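PDB 3CPG: pyridoxal phosphate homeostasis protein from Bifidobacterium adolescentis ATCC 15703, which probably binds pyridoxal 5'-phosphate and takes part in the homeostasis of this cofactor. Local coordinates for residues A[160-166]-A[196-202]; A[73-79]-A[115-121]. All coordinates share one frame; numbering follows the deposited sequence.

Contact 1: A[160-166]-A[196-202]; sequences TVGVLLE and IELQGLM
Val163 and Leu165 each give their N-H to, and take one from, the parallel strand 196-202; Val161 O, accepting Glu197 N, brings the bonds to five, but the ladder is not regular. Val163 pairs with Leu198 and Leu165 with Leu201, so the second strand spends one residue more, a beta bulge at Gln199 and Gly200. The carbonyl of Val163 takes Gln199 N at 2.9 Å in a nearly straight bond (174°). Gly200 N, the next amide, is buried without a partner. Gly200 adopts backbone angles that a CB would jam against the preceding carbonyl, hence glycine.

Gln199 shows what the bulge makes possible. Its CB lies 3.9 Å from Leu164 CD2; beyond it the chain runs extended (chi2 172°), back along the first strand. Its CD comes to 3.6 Å from Gly162 CA, where any CB would collide with OE1. At the tip OE1 is hydrogen-bonded to Thr137 OG1, while NE2 reaches the anti lone pair of Glu197 OE1 at 2.9 Å, with the acceptor in the amide plane. With alanine at this position, Thr137 OG1 and Glu197 OE1 would probably lose the amide that joins them, and Gly162 its cover.

The face bearing Val161, Val163, Leu165, Ile196, Leu198 and Leu201 is wholly hydrocarbon. Leu201 CD2 packs on Leu165 CB at 3.6 Å, the two leucines side by side; helix 183-191 touches Leu165 and Ile196, helix 211-231 Leu201. Within this beta-alpha-beta unit, then, hydrocarbon seals strands to helices, while the face of Gly162, Leu164, Glu166 and Met202 is mixed, and Glu166 OE1 there bonds Gln122.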
# COMPACT_ATOMS: atom_id res chain seq x y z
N THR A 160 3.70 -12.82 -11.96
CA THR A 160 3.80 -11.38 -12.14
C THR A 160 3.37 -10.77 -10.82
O THR A 160 2.33 -11.14 -10.27
CB THR A 160 2.85 -10.85 -13.24
OG1 THR A 160 3.24 -11.37 -14.51
CG2 THR A 160 2.89 -9.32 -13.28
N VAL A 161 4.17 -9.85 -10.29
CA VAL A 161 3.82 -9.21 -9.03
C VAL A 161 3.60 -7.72 -9.29
O VAL A 161 4.27 -7.12 -10.13
CB VAL A 161 4.94 -9.40 -7.96
CG1 VAL A 161 6.23 -8.72 -8.41
CG2 VAL A 161 4.47 -8.87 -6.61
N GLY A 162 2.64 -7.14 -8.58
CA GLY A 162 2.37 -5.73 -8.76
C GLY A 162 3.40 -4.91 -8.01
O GLY A 162 3.96 -5.36 -7.01
N VAL A 163 3.69 -3.71 -8.50
CA VAL A 163 4.64 -2.84 -7.83
C VAL A 163 4.21 -1.39 -7.93
O VAL A 163 3.56 -0.99 -8.89
CB VAL A 163 6.07 -2.93 -8.43
CG1 VAL A 163 6.62 -4.33 -8.30
CG2 VAL A 163 6.05 -2.49 -9.89
N LEU A 164 4.55 -0.61 -6.91
CA LEU A 164 4.28 0.82 -6.92
C LEU A 164 5.67 1.43 -6.82
O LEU A 164 6.53 0.92 -6.10
CB LEU A 164 3.45 1.27 -5.71
CG LEU A 164 2.03 0.71 -5.52
CD1 LEU A 164 1.30 1.54 -4.48
CD2 LEU A 164 1.27 0.73 -6.84
N LEU A 165 5.91 2.50 -7.57
CA LEU A 165 7.19 3.17 -7.51
C LEU A 165 7.11 4.12 -6.32
O LEU A 165 6.26 5.01 -6.28
CB LEU A 165 7.46 3.97 -8.80
CG LEU A 165 8.64 4.94 -8.76
CD1 LEU A 165 9.93 4.20 -8.42
CD2 LEU A 165 8.75 5.64 -10.11
N GLU A 166 7.99 3.90 -5.35
CA GLU A 166 8.03 4.70 -4.14
C GLU A 166 8.89 5.93 -4.41
O GLU A 166 10.07 5.80 -4.75
CB GLU A 166 8.65 3.89 -3.00
CG GLU A 166 8.71 4.59 -1.67
CD GLU A 166 9.48 3.78 -0.65
OE1 GLU A 166 10.71 3.65 -0.80
OE2 GLU A 166 8.85 3.27 0.30
N ILE A 196 6.64 -8.05 -13.62
CA ILE A 196 6.12 -7.00 -12.76
C ILE A 196 5.10 -6.12 -13.48
O ILE A 196 5.15 -5.94 -14.70
CB ILE A 196 7.24 -6.09 -12.18
CG1 ILE A 196 8.07 -5.48 -13.30
CG2 ILE A 196 8.11 -6.88 -11.22
CD1 ILE A 196 9.20 -4.59 -12.80
N GLU A 197 4.16 -5.60 -12.71
CA GLU A 197 3.13 -4.72 -13.24
C GLU A 197 3.13 -3.42 -12.44
O GLU A 197 2.80 -3.41 -11.26
CB GLU A 197 1.75 -5.38 -13.15
CG GLU A 197 0.64 -4.55 -13.77
CD GLU A 197 -0.72 -5.21 -13.68
OE1 GLU A 197 -1.32 -5.21 -12.59
OE2 GLU A 197 -1.19 -5.74 -14.71
N LEU A 198 3.52 -2.33 -13.09
CA LEU A 198 3.55 -1.03 -12.43
C LEU A 198 2.10 -0.58 -12.24
O LEU A 198 1.40 -0.28 -13.21
CB LEU A 198 4.30 -0.02 -13.29
CG LEU A 198 4.35 1.42 -12.79
CD1 LEU A 198 5.04 1.48 -11.43
CD2 LEU A 198 5.08 2.28 -13.81
N GLN A 199 1.65 -0.51 -10.99
CA GLN A 199 0.26 -0.14 -10.71
C GLN A 199 0.04 1.26 -10.15
O GLN A 199 -1.09 1.63 -9.84
CB GLN A 199 -0.34 -1.18 -9.77
CG GLN A 199 -0.13 -2.61 -10.26
CD GLN A 199 -0.56 -3.66 -9.26
OE1 GLN A 199 -0.34 -3.51 -8.06
NE2 GLN A 199 -1.14 -4.74 -9.75
N GLY A 200 1.12 2.02 -10.04
CA GLY A 200 1.01 3.37 -9.50
C GLY A 200 2.24 3.82 -8.73
O GLY A 200 3.31 3.21 -8.85
N LEU A 201 2.08 4.89 -7.96
CA LEU A 201 3.17 5.45 -7.16
C LEU A 201 2.80 5.45 -5.68
O LEU A 201 1.63 5.34 -5.32
CB LEU A 201 3.46 6.88 -7.61
CG LEU A 201 3.70 7.12 -9.11
CD1 LEU A 201 3.89 8.60 -9.37
CD2 LEU A 201 4.90 6.32 -9.57
N MSE A 202 3.81 5.57 -4.82
CA MSE A 202 3.61 5.59 -3.38
C MSE A 202 4.59 6.56 -2.74
O MSE A 202 5.68 6.78 -3.26
CB MSE A 202 3.85 4.18 -2.80
CG MSE A 202 3.63 4.03 -1.27
SE MSE A 202 5.05 4.60 -0.07
CE MSE A 202 5.78 2.89 0.35

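Contact 2: A[73-79]-A[115-121]; sequences RMIGENR and IPFHLIG
Ile115 sets its CG2 3.5 Å from Arg73 O, and the same carbonyl oxygen lies 3.2 Å from Pro116 CD, so Arg73 O is hemmed in by carbon from both residues. Proline has no N-H to give, but its own carbonyl accepts Ile75 N in a nearly straight bond (172°). Phe117 is turned to the side of the sheet carrying Ile75 and Glu77. Ile75 CD1 sits 3.9 Å from the centre of the phenyl ring, only 7° off its normal, a CH-pi contact; CG1 of Ile75 stands between its backbone N and carbonyl carbon (chi1 66°), which carries CD1 over the ring. Glu77 CG meets the ring edge, 3.6 Å from Phe117 CE2, leaving the carboxylate to Thr56 and Lys86. His118 faces the other way: the selenium (SE) of Met74, a selenomethionine, lies over a face of the His118 imidazole, 4.1 Å from its centre, while ND1 is held by Glu139. His118 N bonds Ile75 O at 2.8 Å, and His118 O receives Glu77 N. Leu119 returns to the Phe117 side, where Val83 of helix 80-96 touches it. Ile120 N bonds Glu77 O, and its CG1 comes to 3.4 Å from Asn78 ND2. Gly121 then passes 3.2 Å from Asn78 O with its CA, too close for a CB. Parallel strands ending beside Lys57, the predicted cofactor lysine, which Asn78 touches, are typical of the TIM barrel of the alanine racemase N-terminal family.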
# COMPACT_ATOMS: atom_id res chain seq x y z
N ARG A 73 -10.65 -3.88 3.47
CA ARG A 73 -10.55 -4.79 2.33
C ARG A 73 -9.18 -4.77 1.67
O ARG A 73 -9.03 -5.15 0.51
CB ARG A 73 -11.64 -4.46 1.31
CG ARG A 73 -13.05 -4.69 1.83
CD ARG A 73 -13.34 -6.18 1.99
NE ARG A 73 -14.68 -6.44 2.52
CZ ARG A 73 -14.98 -6.46 3.81
NH1 ARG A 73 -14.04 -6.24 4.72
NH2 ARG A 73 -16.23 -6.69 4.20
N MSE A 74 -8.18 -4.30 2.41
CA MSE A 74 -6.82 -4.26 1.91
C MSE A 74 -5.87 -4.10 3.08
O MSE A 74 -6.13 -3.31 3.99
CB MSE A 74 -6.64 -3.10 0.92
CG MSE A 74 -5.20 -2.95 0.43
SE MSE A 74 -4.96 -1.90 -1.21
CE MSE A 74 -6.39 -0.73 -0.97
N ILE A 75 -4.78 -4.86 3.10
CA ILE A 75 -3.82 -4.74 4.19
C ILE A 75 -2.41 -4.62 3.65
O ILE A 75 -2.12 -5.05 2.53
CB ILE A 75 -3.86 -5.94 5.17
CG1 ILE A 75 -3.38 -7.21 4.46
CG2 ILE A 75 -5.27 -6.12 5.73
CD1 ILE A 75 -3.31 -8.43 5.37
N GLY A 76 -1.53 -4.05 4.46
CA GLY A 76 -0.15 -3.88 4.07
C GLY A 76 0.75 -4.06 5.28
O GLY A 76 0.54 -3.44 6.32
N GLU A 77 1.75 -4.93 5.13
CA GLU A 77 2.70 -5.19 6.20
C GLU A 77 3.99 -4.45 5.88
O GLU A 77 4.30 -4.23 4.71
CB GLU A 77 3.01 -6.69 6.30
CG GLU A 77 1.92 -7.55 6.93
CD GLU A 77 1.78 -7.34 8.44
OE1 GLU A 77 2.75 -6.91 9.09
OE2 GLU A 77 0.68 -7.62 8.97
N ASN A 78 4.74 -4.08 6.91
CA ASN A 78 6.00 -3.38 6.73
C ASN A 78 7.19 -4.31 6.56
O ASN A 78 8.03 -4.11 5.68
CB ASN A 78 6.27 -2.45 7.91
CG ASN A 78 5.79 -1.04 7.67
OD1 ASN A 78 6.59 -0.10 7.57
ND2 ASN A 78 4.48 -0.87 7.57
N ARG A 79 7.25 -5.34 7.40
CA ARG A 79 8.38 -6.27 7.37
C ARG A 79 8.07 -7.65 6.80
O ARG A 79 7.06 -8.26 7.14
CB ARG A 79 8.94 -6.44 8.79
CG ARG A 79 9.38 -5.15 9.46
CD ARG A 79 10.03 -5.45 10.80
NE ARG A 79 9.14 -6.18 11.70
CZ ARG A 79 9.50 -6.68 12.88
NH1 ARG A 79 10.75 -6.53 13.31
NH2 ARG A 79 8.62 -7.33 13.62
N ILE A 115 -8.94 -9.46 -1.35
CA ILE A 115 -8.35 -8.49 -0.44
C ILE A 115 -6.85 -8.41 -0.75
O ILE A 115 -6.10 -9.36 -0.53
CB ILE A 115 -8.52 -8.92 1.05
CG1 ILE A 115 -10.00 -8.84 1.44
CG2 ILE A 115 -7.70 -8.03 1.96
CD1 ILE A 115 -10.28 -9.23 2.87
N PRO A 116 -6.40 -7.27 -1.30
CA PRO A 116 -4.98 -7.15 -1.62
C PRO A 116 -4.11 -7.23 -0.37
O PRO A 116 -4.49 -6.74 0.70
CB PRO A 116 -4.89 -5.78 -2.29
CG PRO A 116 -6.23 -5.68 -2.97
CD PRO A 116 -7.17 -6.17 -1.90
N PHE A 117 -2.95 -7.87 -0.50
CA PHE A 117 -2.02 -8.00 0.62
C PHE A 117 -0.73 -7.37 0.09
O PHE A 117 -0.04 -7.96 -0.73
CB PHE A 117 -1.81 -9.49 0.94
CG PHE A 117 -1.08 -9.76 2.24
CD1 PHE A 117 -1.16 -11.02 2.84
CD2 PHE A 117 -0.29 -8.78 2.85
CE1 PHE A 117 -0.46 -11.30 4.02
CE2 PHE A 117 0.40 -9.06 4.03
CZ PHE A 117 0.32 -10.32 4.62
N HIS A 118 -0.45 -6.14 0.52
CA HIS A 118 0.73 -5.42 0.07
C HIS A 118 1.87 -5.39 1.08
O HIS A 118 1.67 -5.61 2.27
CB HIS A 118 0.39 -3.96 -0.24
CG HIS A 118 -0.58 -3.78 -1.37
ND1 HIS A 118 -0.76 -2.57 -1.99
CD2 HIS A 118 -1.43 -4.65 -1.96
CE1 HIS A 118 -1.69 -2.69 -2.92
NE2 HIS A 118 -2.12 -3.94 -2.92
N LEU A 119 3.07 -5.13 0.56
CA LEU A 119 4.24 -4.95 1.41
C LEU A 119 4.42 -3.45 1.25
O LEU A 119 4.54 -2.96 0.12
CB LEU A 119 5.47 -5.67 0.87
CG LEU A 119 6.68 -5.40 1.78
CD1 LEU A 119 6.49 -6.14 3.10
CD2 LEU A 119 7.97 -5.85 1.12
N ILE A 120 4.41 -2.72 2.35
CA ILE A 120 4.56 -1.27 2.28
C ILE A 120 5.83 -0.78 2.95
O ILE A 120 6.12 0.42 2.94
CB ILE A 120 3.33 -0.57 2.89
CG1 ILE A 120 3.21 -0.91 4.38
CG2 ILE A 120 2.06 -1.02 2.17
CD1 ILE A 120 2.04 -0.23 5.08
N GLY A 121 6.60 -1.70 3.53
CA GLY A 121 7.85 -1.34 4.16
C GLY A 121 8.99 -1.63 3.20
O GLY A 121 8.78 -2.29 2.18

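How the contacts relate
From the N terminus, strand 51-55 leads to Lys57, and the chain then enters contact 2 at 73-79. Helix 80-96 and strand 99-101 intervene before 115-121 closes that loop. Only afterwards does contact 1 open, at 160-166, to close at 196-202 beyond helix 183-191. The two loops therefore follow in series, neither nesting nor crossing. Strand 137-141 bridges them in the barrel, pairing with strand 113-119 on one side and strand 161-166 on the other; its Glu139 bonds His118 and touches Leu164 and Met202. Both contacts lie in one curled parallel sheet, and they also meet directly, Met202 CE packing 3.6 Å from Ile120 O.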